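Methyltransferase domain-containing protein (Pyrococcus horikoshii, PDB 1VE3) binds S-adenosylmethionine and is probably a methyltransferase that uses it as methyl donor, though its substrate is not known. Local coordinates at residues A[39-44]-A[102-107]; A[51-56]-A[85-90]. One frame throughout, in Å; residues are numbered along the deposited sequence.

Contact 1 of 2, residues A[39-44]-A[102-107]; sequences RGKVLD and KTFDYV
Leu43 sets its CB squarely over the ring of Phe104, a CH-pi contact with 3.6 Å from that CB to the ring centroid and only 9° off the ring normal. Thr103 CG2 lies over the opposite face, offset toward the rim, so the ring is sandwiched between a strand residue and its own predecessor in the chain; Phe99 meets it edge-to-face. Both branch ends of Leu43 also reach the ring, CD1 at CZ and CD2 at CE2, while its CB meets Val107 CG2 at 3.9 Å, the two side chains lying side by side. Lys41 CG approaches Phe104 CD1 at 3.8 Å. Replacing Phe104 by an alanine would probably leave Leu43 CB and Lys41 CG without their shared partner and open a gap between strand and turn. The other sheet face carries Val42, whose methyls cross Tyr106 obliquely, CG2 lying 3.8 Å from Tyr106 CB. The backbones run parallel: Leu43 N donates to Tyr106 O at 2.8 Å, and Lys41 O accepts from both Tyr106 N and Asp105 N. That double grip on one carbonyl lies where the chain turns a corner at Asp105. At the polar edge Asp105 OD2 takes the N-H of Lys41 through its anti lone pair, 2.8 Å from Lys41 N and almost straight at 177°. Asp105 CG stands beside its own backbone N (chi1 -68°), which places OD2 close to Gly40 CA as well, at a position where a CB would clash with it. These are two central parallel strands of a Rossmann-like methyltransferase sheet, with strand 62-67 bonded to the far side of 41-45, strand 136-143 touching Tyr106 and Val107, and helix 51-58 packing on Val42.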
ATOM      1  N   ARG A  39     -18.862 -17.571  -3.770  1.00 49.25           N
ATOM      2  CA  ARG A  39     -19.125 -16.674  -2.654  1.00 49.18           C
ATOM      3  C   ARG A  39     -19.734 -17.468  -1.514  1.00 48.33           C
ATOM      4  O   ARG A  39     -20.271 -18.555  -1.729  1.00 49.21           O
ATOM      5  CB  ARG A  39     -20.087 -15.553  -3.069  1.00 48.48           C
ATOM      6  CG  ARG A  39     -19.699 -14.844  -4.361  1.00 50.70           C
ATOM      7  CD  ARG A  39     -18.265 -14.355  -4.328  1.00 51.11           C
ATOM      8  NE  ARG A  39     -17.838 -13.829  -5.620  1.00 54.17           N
ATOM      9  CZ  ARG A  39     -16.584 -13.507  -5.921  1.00 54.24           C
ATOM     10  NH1 ARG A  39     -15.623 -13.654  -5.021  1.00 56.46           N
ATOM     11  NH2 ARG A  39     -16.286 -13.044  -7.126  1.00 55.05           N
ATOM     12  N   GLY A  40     -19.649 -16.920  -0.305  1.00 46.38           N
ATOM     13  CA  GLY A  40     -20.199 -17.594   0.853  1.00 45.45           C
ATOM     14  C   GLY A  40     -19.983 -16.817   2.136  1.00 44.58           C
ATOM     15  O   GLY A  40     -19.725 -15.614   2.111  1.00 46.25           O
ATOM     16  N   LYS A  41     -20.084 -17.507   3.265  1.00 44.05           N
ATOM     17  CA  LYS A  41     -19.904 -16.881   4.572  1.00 43.08           C
ATOM     18  C   LYS A  41     -18.427 -16.970   4.973  1.00 42.80           C
ATOM     19  O   LYS A  41     -17.871 -18.065   5.101  1.00 41.70           O
ATOM     20  CB  LYS A  41     -20.783 -17.595   5.594  1.00 43.68           C
ATOM     21  CG  LYS A  41     -21.085 -16.797   6.838  1.00 46.85           C
ATOM     22  CD  LYS A  41     -22.302 -17.376   7.542  1.00 48.95           C
ATOM     23  CE  LYS A  41     -22.742 -16.510   8.711  1.00 49.87           C
ATOM     24  NZ  LYS A  41     -24.072 -16.944   9.224  1.00 50.54           N
ATOM     25  N   VAL A  42     -17.795 -15.816   5.175  1.00 41.42           N
ATOM     26  CA  VAL A  42     -16.381 -15.779   5.530  1.00 39.81           C
ATOM     27  C   VAL A  42     -16.090 -15.276   6.943  1.00 38.33           C
ATOM     28  O   VAL A  42     -16.741 -14.354   7.433  1.00 36.41           O
ATOM     29  CB  VAL A  42     -15.590 -14.889   4.545  1.00 41.09           C
ATOM     30  CG1 VAL A  42     -14.101 -14.994   4.828  1.00 42.44           C
ATOM     31  CG2 VAL A  42     -15.895 -15.297   3.112  1.00 41.25           C
ATOM     32  N   LEU A  43     -15.107 -15.897   7.590  1.00 36.23           N
ATOM     33  CA  LEU A  43     -14.692 -15.489   8.928  1.00 35.67           C
ATOM     34  C   LEU A  43     -13.262 -14.947   8.853  1.00 35.94           C
ATOM     35  O   LEU A  43     -12.334 -15.663   8.465  1.00 35.18           O
ATOM     36  CB  LEU A  43     -14.734 -16.667   9.905  1.00 32.26           C
ATOM     37  CG  LEU A  43     -14.087 -16.358  11.267  1.00 34.37           C
ATOM     38  CD1 LEU A  43     -14.910 -15.311  11.988  1.00 34.09           C
ATOM     39  CD2 LEU A  43     -13.982 -17.629  12.114  1.00 33.62           C
ATOM     40  N   ASP A  44     -13.094 -13.676   9.207  1.00 35.80           N
ATOM     41  CA  ASP A  44     -11.776 -13.045   9.196  1.00 36.01           C
ATOM     42  C   ASP A  44     -11.220 -13.172  10.618  1.00 34.22           C
ATOM     43  O   ASP A  44     -11.438 -12.304  11.463  1.00 34.80           O
ATOM     44  CB  ASP A  44     -11.896 -11.562   8.805  1.00 35.32           C
ATOM     45  CG  ASP A  44     -10.551 -10.930   8.489  1.00 36.74           C
ATOM     46  OD1 ASP A  44      -9.513 -11.568   8.763  1.00 34.52           O
ATOM     47  OD2 ASP A  44     -10.527  -9.790   7.971  1.00 38.19           O
ATOM     48  N   LYS A 102     -19.643 -25.862  11.959  1.00 43.85           N
ATOM     49  CA  LYS A 102     -19.956 -25.759  10.540  1.00 45.09           C
ATOM     50  C   LYS A 102     -20.730 -24.488  10.200  1.00 44.57           C
ATOM     51  O   LYS A 102     -21.774 -24.538   9.556  1.00 45.46           O
ATOM     52  CB  LYS A 102     -20.768 -26.981  10.110  1.00 46.00           C
ATOM     53  CG  LYS A 102     -20.039 -28.301  10.297  1.00 47.85           C
ATOM     54  CD  LYS A 102     -20.964 -29.481  10.040  1.00 49.30           C
ATOM     55  CE  LYS A 102     -20.184 -30.779  10.008  1.00 50.81           C
ATOM     56  NZ  LYS A 102     -19.322 -30.923  11.208  1.00 53.15           N
ATOM     57  N   THR A 103     -20.215 -23.344  10.623  1.00 44.64           N
ATOM     58  CA  THR A 103     -20.880 -22.078  10.353  1.00 43.56           C
ATOM     59  C   THR A 103     -20.337 -21.356   9.122  1.00 42.52           C
ATOM     60  O   THR A 103     -21.074 -20.635   8.453  1.00 43.28           O
ATOM     61  CB  THR A 103     -20.763 -21.128  11.563  1.00 44.65           C
ATOM     62  OG1 THR A 103     -21.580 -21.616  12.635  1.00 47.06           O
ATOM     63  CG2 THR A 103     -21.199 -19.716  11.188  1.00 45.87           C
ATOM     64  N   PHE A 104     -19.065 -21.562   8.800  1.00 40.27           N
ATOM     65  CA  PHE A 104     -18.467 -20.848   7.672  1.00 38.68           C
ATOM     66  C   PHE A 104     -18.068 -21.639   6.436  1.00 36.87           C
ATOM     67  O   PHE A 104     -17.813 -22.840   6.496  1.00 37.20           O
ATOM     68  CB  PHE A 104     -17.252 -20.063   8.177  1.00 37.84           C
ATOM     69  CG  PHE A 104     -17.581 -19.092   9.274  1.00 37.17           C
ATOM     70  CD1 PHE A 104     -18.053 -17.815   8.976  1.00 35.06           C
ATOM     71  CD2 PHE A 104     -17.459 -19.470  10.610  1.00 37.08           C
ATOM     72  CE1 PHE A 104     -18.404 -16.924   9.996  1.00 35.25           C
ATOM     73  CE2 PHE A 104     -17.808 -18.585  11.640  1.00 37.28           C
ATOM     74  CZ  PHE A 104     -18.281 -17.310  11.327  1.00 35.25           C
ATOM     75  N   ASP A 105     -18.028 -20.935   5.309  1.00 36.60           N
ATOM     76  CA  ASP A 105     -17.620 -21.510   4.031  1.00 37.36           C
ATOM     77  C   ASP A 105     -16.133 -21.212   3.864  1.00 36.50           C
ATOM     78  O   ASP A 105     -15.417 -21.930   3.167  1.00 37.68           O
ATOM     79  CB  ASP A 105     -18.383 -20.863   2.875  1.00 37.41           C
ATOM     80  CG  ASP A 105     -19.855 -21.208   2.879  1.00 41.16           C
ATOM     81  OD1 ASP A 105     -20.191 -22.407   2.703  1.00 36.53           O
ATOM     82  OD2 ASP A 105     -20.672 -20.270   3.057  1.00 42.29           O
ATOM     83  N   TYR A 106     -15.692 -20.130   4.505  1.00 35.94           N
ATOM     84  CA  TYR A 106     -14.298 -19.696   4.460  1.00 34.97           C
ATOM     85  C   TYR A 106     -13.883 -19.074   5.782  1.00 33.41           C
ATOM     86  O   TYR A 106     -14.690 -18.488   6.500  1.00 32.16           O
ATOM     87  CB  TYR A 106     -14.058 -18.628   3.386  1.00 35.13           C
ATOM     88  CG  TYR A 106     -14.328 -19.028   1.963  1.00 36.42           C
ATOM     89  CD1 TYR A 106     -15.565 -18.782   1.378  1.00 38.03           C
ATOM     90  CD2 TYR A 106     -13.333 -19.618   1.185  1.00 37.32           C
ATOM     91  CE1 TYR A 106     -15.808 -19.108   0.051  1.00 38.90           C
ATOM     92  CE2 TYR A 106     -13.563 -19.949  -0.144  1.00 38.91           C
ATOM     93  CZ  TYR A 106     -14.806 -19.689  -0.707  1.00 40.84           C
ATOM     94  OH  TYR A 106     -15.050 -20.008  -2.025  1.00 42.31           O
ATOM     95  N   VAL A 107     -12.599 -19.205   6.077  1.00 32.67           N
ATOM     96  CA  VAL A 107     -11.997 -18.641   7.266  1.00 31.85           C
ATOM     97  C   VAL A 107     -10.625 -18.196   6.800  1.00 31.43           C
ATOM     98  O   VAL A 107      -9.823 -19.022   6.372  1.00 33.10           O
ATOM     99  CB  VAL A 107     -11.829 -19.695   8.379  1.00 32.15           C
ATOM    100  CG1 VAL A 107     -10.970 -19.137   9.496  1.00 30.18           C
ATOM    101  CG2 VAL A 107     -13.193 -20.101   8.915  1.00 31.29           C
TER

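Contact 2 of 2, residues A[51-56]-A[85-90]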
ATOM      1  N   GLY A  51      -9.277  -4.533   7.147  1.00 30.62           N
ATOM      2  CA  GLY A  51      -8.968  -4.303   5.751  1.00 31.96           C
ATOM      3  C   GLY A  51      -9.357  -5.421   4.789  1.00 34.04           C
ATOM      4  O   GLY A  51      -9.965  -5.168   3.745  1.00 32.08           O
ATOM      5  N   PHE A  52      -9.014  -6.663   5.120  1.00 31.49           N
ATOM      6  CA  PHE A  52      -9.341  -7.764   4.220  1.00 33.14           C
ATOM      7  C   PHE A  52     -10.822  -8.116   4.252  1.00 33.28           C
ATOM      8  O   PHE A  52     -11.328  -8.772   3.350  1.00 32.04           O
ATOM      9  CB  PHE A  52      -8.467  -8.984   4.541  1.00 30.76           C
ATOM     10  CG  PHE A  52      -7.056  -8.839   4.062  1.00 30.13           C
ATOM     11  CD1 PHE A  52      -6.725  -9.124   2.744  1.00 29.83           C
ATOM     12  CD2 PHE A  52      -6.069  -8.343   4.904  1.00 30.65           C
ATOM     13  CE1 PHE A  52      -5.433  -8.915   2.267  1.00 30.10           C
ATOM     14  CE2 PHE A  52      -4.768  -8.130   4.436  1.00 30.80           C
ATOM     15  CZ  PHE A  52      -4.454  -8.417   3.117  1.00 28.67           C
ATOM     16  N   SER A  53     -11.516  -7.669   5.290  1.00 35.06           N
ATOM     17  CA  SER A  53     -12.942  -7.925   5.388  1.00 37.94           C
ATOM     18  C   SER A  53     -13.644  -7.076   4.325  1.00 38.69           C
ATOM     19  O   SER A  53     -14.376  -7.596   3.488  1.00 39.08           O
ATOM     20  CB  SER A  53     -13.452  -7.562   6.784  1.00 37.88           C
ATOM     21  OG  SER A  53     -12.932  -8.452   7.756  1.00 35.99           O
ATOM     22  N   PHE A  54     -13.395  -5.769   4.352  1.00 38.80           N
ATOM     23  CA  PHE A  54     -13.995  -4.858   3.386  1.00 37.80           C
ATOM     24  C   PHE A  54     -13.696  -5.328   1.968  1.00 39.38           C
ATOM     25  O   PHE A  54     -14.554  -5.267   1.090  1.00 38.71           O
ATOM     26  CB  PHE A  54     -13.469  -3.437   3.602  1.00 35.13           C
ATOM     27  CG  PHE A  54     -13.682  -2.927   4.996  1.00 33.45           C
ATOM     28  CD1 PHE A  54     -14.934  -3.030   5.598  1.00 32.89           C
ATOM     29  CD2 PHE A  54     -12.630  -2.386   5.728  1.00 34.22           C
ATOM     30  CE1 PHE A  54     -15.135  -2.611   6.905  1.00 30.78           C
ATOM     31  CE2 PHE A  54     -12.820  -1.961   7.043  1.00 33.33           C
ATOM     32  CZ  PHE A  54     -14.078  -2.076   7.633  1.00 33.40           C
ATOM     33  N   LEU A  55     -12.479  -5.804   1.742  1.00 40.59           N
ATOM     34  CA  LEU A  55     -12.113  -6.290   0.416  1.00 43.39           C
ATOM     35  C   LEU A  55     -13.034  -7.433  -0.021  1.00 44.97           C
ATOM     36  O   LEU A  55     -13.556  -7.427  -1.137  1.00 45.00           O
ATOM     37  CB  LEU A  55     -10.668  -6.778   0.401  1.00 45.05           C
ATOM     38  CG  LEU A  55     -10.236  -7.427  -0.911  1.00 46.28           C
ATOM     39  CD1 LEU A  55     -10.261  -6.384  -2.014  1.00 45.81           C
ATOM     40  CD2 LEU A  55      -8.843  -8.026  -0.760  1.00 46.85           C
ATOM     41  N   LEU A  56     -13.227  -8.417   0.855  1.00 44.21           N
ATOM     42  CA  LEU A  56     -14.084  -9.555   0.532  1.00 46.18           C
ATOM     43  C   LEU A  56     -15.539  -9.134   0.405  1.00 46.52           C
ATOM     44  O   LEU A  56     -16.258  -9.614  -0.472  1.00 45.90           O
ATOM     45  CB  LEU A  56     -13.962 -10.657   1.592  1.00 46.31           C
ATOM     46  CG  LEU A  56     -12.662 -11.471   1.637  1.00 47.09           C
ATOM     47  CD1 LEU A  56     -12.837 -12.648   2.598  1.00 47.85           C
ATOM     48  CD2 LEU A  56     -12.318 -11.982   0.244  1.00 45.85           C
ATOM     49  N   SER A  85     -20.071  -0.088   5.413  1.00 56.91           N
ATOM     50  CA  SER A  85     -19.939  -1.531   5.278  1.00 56.61           C
ATOM     51  C   SER A  85     -20.873  -2.270   6.227  1.00 56.84           C
ATOM     52  O   SER A  85     -21.182  -1.781   7.318  1.00 56.65           O
ATOM     53  CB  SER A  85     -18.491  -1.937   5.569  1.00 56.67           C
ATOM     54  OG  SER A  85     -18.313  -3.338   5.466  1.00 55.60           O
ATOM     55  N   ASN A  86     -21.311  -3.453   5.807  1.00 56.71           N
ATOM     56  CA  ASN A  86     -22.203  -4.280   6.611  1.00 56.38           C
ATOM     57  C   ASN A  86     -21.453  -5.413   7.306  1.00 56.02           C
ATOM     58  O   ASN A  86     -22.065  -6.332   7.853  1.00 56.20           O
ATOM     59  CB  ASN A  86     -23.316  -4.863   5.738  1.00 56.98           C
ATOM     60  CG  ASN A  86     -24.259  -3.802   5.215  1.00 58.20           C
ATOM     61  OD1 ASN A  86     -24.885  -3.076   5.990  1.00 59.12           O
ATOM     62  ND2 ASN A  86     -24.366  -3.704   3.895  1.00 58.05           N
ATOM     63  N   VAL A  87     -20.126  -5.350   7.277  1.00 54.95           N
ATOM     64  CA  VAL A  87     -19.304  -6.365   7.925  1.00 53.41           C
ATOM     65  C   VAL A  87     -19.443  -6.219   9.435  1.00 53.13           C
ATOM     66  O   VAL A  87     -19.282  -5.124   9.975  1.00 52.73           O
ATOM     67  CB  VAL A  87     -17.812  -6.213   7.554  1.00 53.23           C
ATOM     68  CG1 VAL A  87     -16.983  -7.245   8.301  1.00 51.77           C
ATOM     69  CG2 VAL A  87     -17.629  -6.370   6.057  1.00 52.31           C
ATOM     70  N   GLU A  88     -19.752  -7.322  10.111  1.00 53.55           N
ATOM     71  CA  GLU A  88     -19.902  -7.306  11.558  1.00 53.36           C
ATOM     72  C   GLU A  88     -18.607  -7.686  12.257  1.00 51.77           C
ATOM     73  O   GLU A  88     -18.068  -8.772  12.042  1.00 52.91           O
ATOM     74  CB  GLU A  88     -20.999  -8.268  12.014  1.00 54.57           C
ATOM     75  CG  GLU A  88     -21.007  -8.455  13.528  1.00 57.60           C
ATOM     76  CD  GLU A  88     -22.164  -9.293  14.029  1.00 60.59           C
ATOM     77  OE1 GLU A  88     -22.326 -10.440  13.556  1.00 60.97           O
ATOM     78  OE2 GLU A  88     -22.905  -8.800  14.905  1.00 60.74           O
ATOM     79  N   PHE A  89     -18.123  -6.786  13.103  1.00 48.35           N
ATOM     80  CA  PHE A  89     -16.900  -7.020  13.849  1.00 45.35           C
ATOM     81  C   PHE A  89     -17.228  -7.405  15.278  1.00 44.37           C
ATOM     82  O   PHE A  89     -18.055  -6.769  15.934  1.00 43.21           O
ATOM     83  CB  PHE A  89     -16.024  -5.771  13.821  1.00 42.55           C
ATOM     84  CG  PHE A  89     -15.500  -5.447  12.460  1.00 39.76           C
ATOM     85  CD1 PHE A  89     -14.556  -6.268  11.855  1.00 37.76           C
ATOM     86  CD2 PHE A  89     -15.974  -4.340  11.764  1.00 37.42           C
ATOM     87  CE1 PHE A  89     -14.090  -5.991  10.573  1.00 36.47           C
ATOM     88  CE2 PHE A  89     -15.514  -4.055  10.481  1.00 34.87           C
ATOM     89  CZ  PHE A  89     -14.573  -4.879   9.884  1.00 33.84           C
ATOM     90  N   ILE A  90     -16.573  -8.460  15.750  1.00 43.50           N
ATOM     91  CA  ILE A  90     -16.795  -8.948  17.101  1.00 43.08           C
ATOM     92  C   ILE A  90     -15.470  -9.142  17.814  1.00 41.46           C
ATOM     93  O   ILE A  90     -14.505  -9.618  17.222  1.00 41.00           O
ATOM     94  CB  ILE A  90     -17.533 -10.302  17.093  1.00 44.17           C
ATOM     95  CG1 ILE A  90     -18.833 -10.185  16.300  1.00 45.38           C
ATOM     96  CG2 ILE A  90     -17.832 -10.738  18.516  1.00 44.69           C
ATOM     97  CD1 ILE A  90     -19.575 -11.503  16.154  1.00 46.68           C
TER
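Phe54 and Phe89 each turn CG to the side of the backbone N, anti to the carbonyl carbon (chi1 -56° and -67°), and so swing their rings into the space between helix 51-58 and strand 88-91, although neither CB points straight across. This is helix-on-sheet packing in a Rossmann-like methyltransferase domain: the first helix after strand 41-45 lies against the outermost parallel strand and the loop leading into it. The side chains cross at about a right angle, and the ring planes stand at 78° in an oblique pair. Their centroids are 5.7 Å apart. The closest approach of the two rings is Phe54 CZ to Phe89 CZ, at 3.6 Å, and Phe54 CE1 lies in the plane of the Phe89 ring, at its edge. Val87 CG1 covers part of one face of that same ring, offset toward the rim, and also touches Ser53 CB at 3.9 Å, so that this methyl fills the angle between helix and ring. Ser53 brings its OG to 3.9 Å from Phe89 CE1; the hydroxyl's polar partner is Asp44 on strand 41-45. Helix 70-82 packs on both rings, Tyr79 and Ala80 touching Phe54 and Ala76 touching Phe89, while on another side of helix 51-58 Leu55 packs on Arg188 of the second subunit. At the end of the contact near the loop, Ser85 OG is hydrogen-bonded to Glu57 OE2, an oxygen that also accepts from Asn86 N and thereby ties the loop back to the helix. That same hydroxyl sits in the plane of the Phe54 ring, at its edge, with Ser85 OG 3.4 Å from Phe54 CD1.

Contact 1 joins two neighbouring central strands, whereas contact 2 packs the helix that follows the first of them against the outermost parallel strand 88-91; their centres are 12 Å apart. They meet directly: Asp44 OD2 and Ser53 OG, 2.8 Å apart, form a probable hydrogen bond, and Val42 CG1 packs on Leu56 CD1 at 3.5 Å. Strand 41-45 and helix 51-58 are consecutive, so the helix packs back on the strand it follows. Segment 51-56 of contact 2 includes Phe52, which touches the bound S-adenosylmethionine; the side chains of Ser53 and Leu43 lie about 8 Å and about 9 Å from that ligand. Phe89 stands about 7 Å, side chain to side chain, from the ligand-binding Asp67.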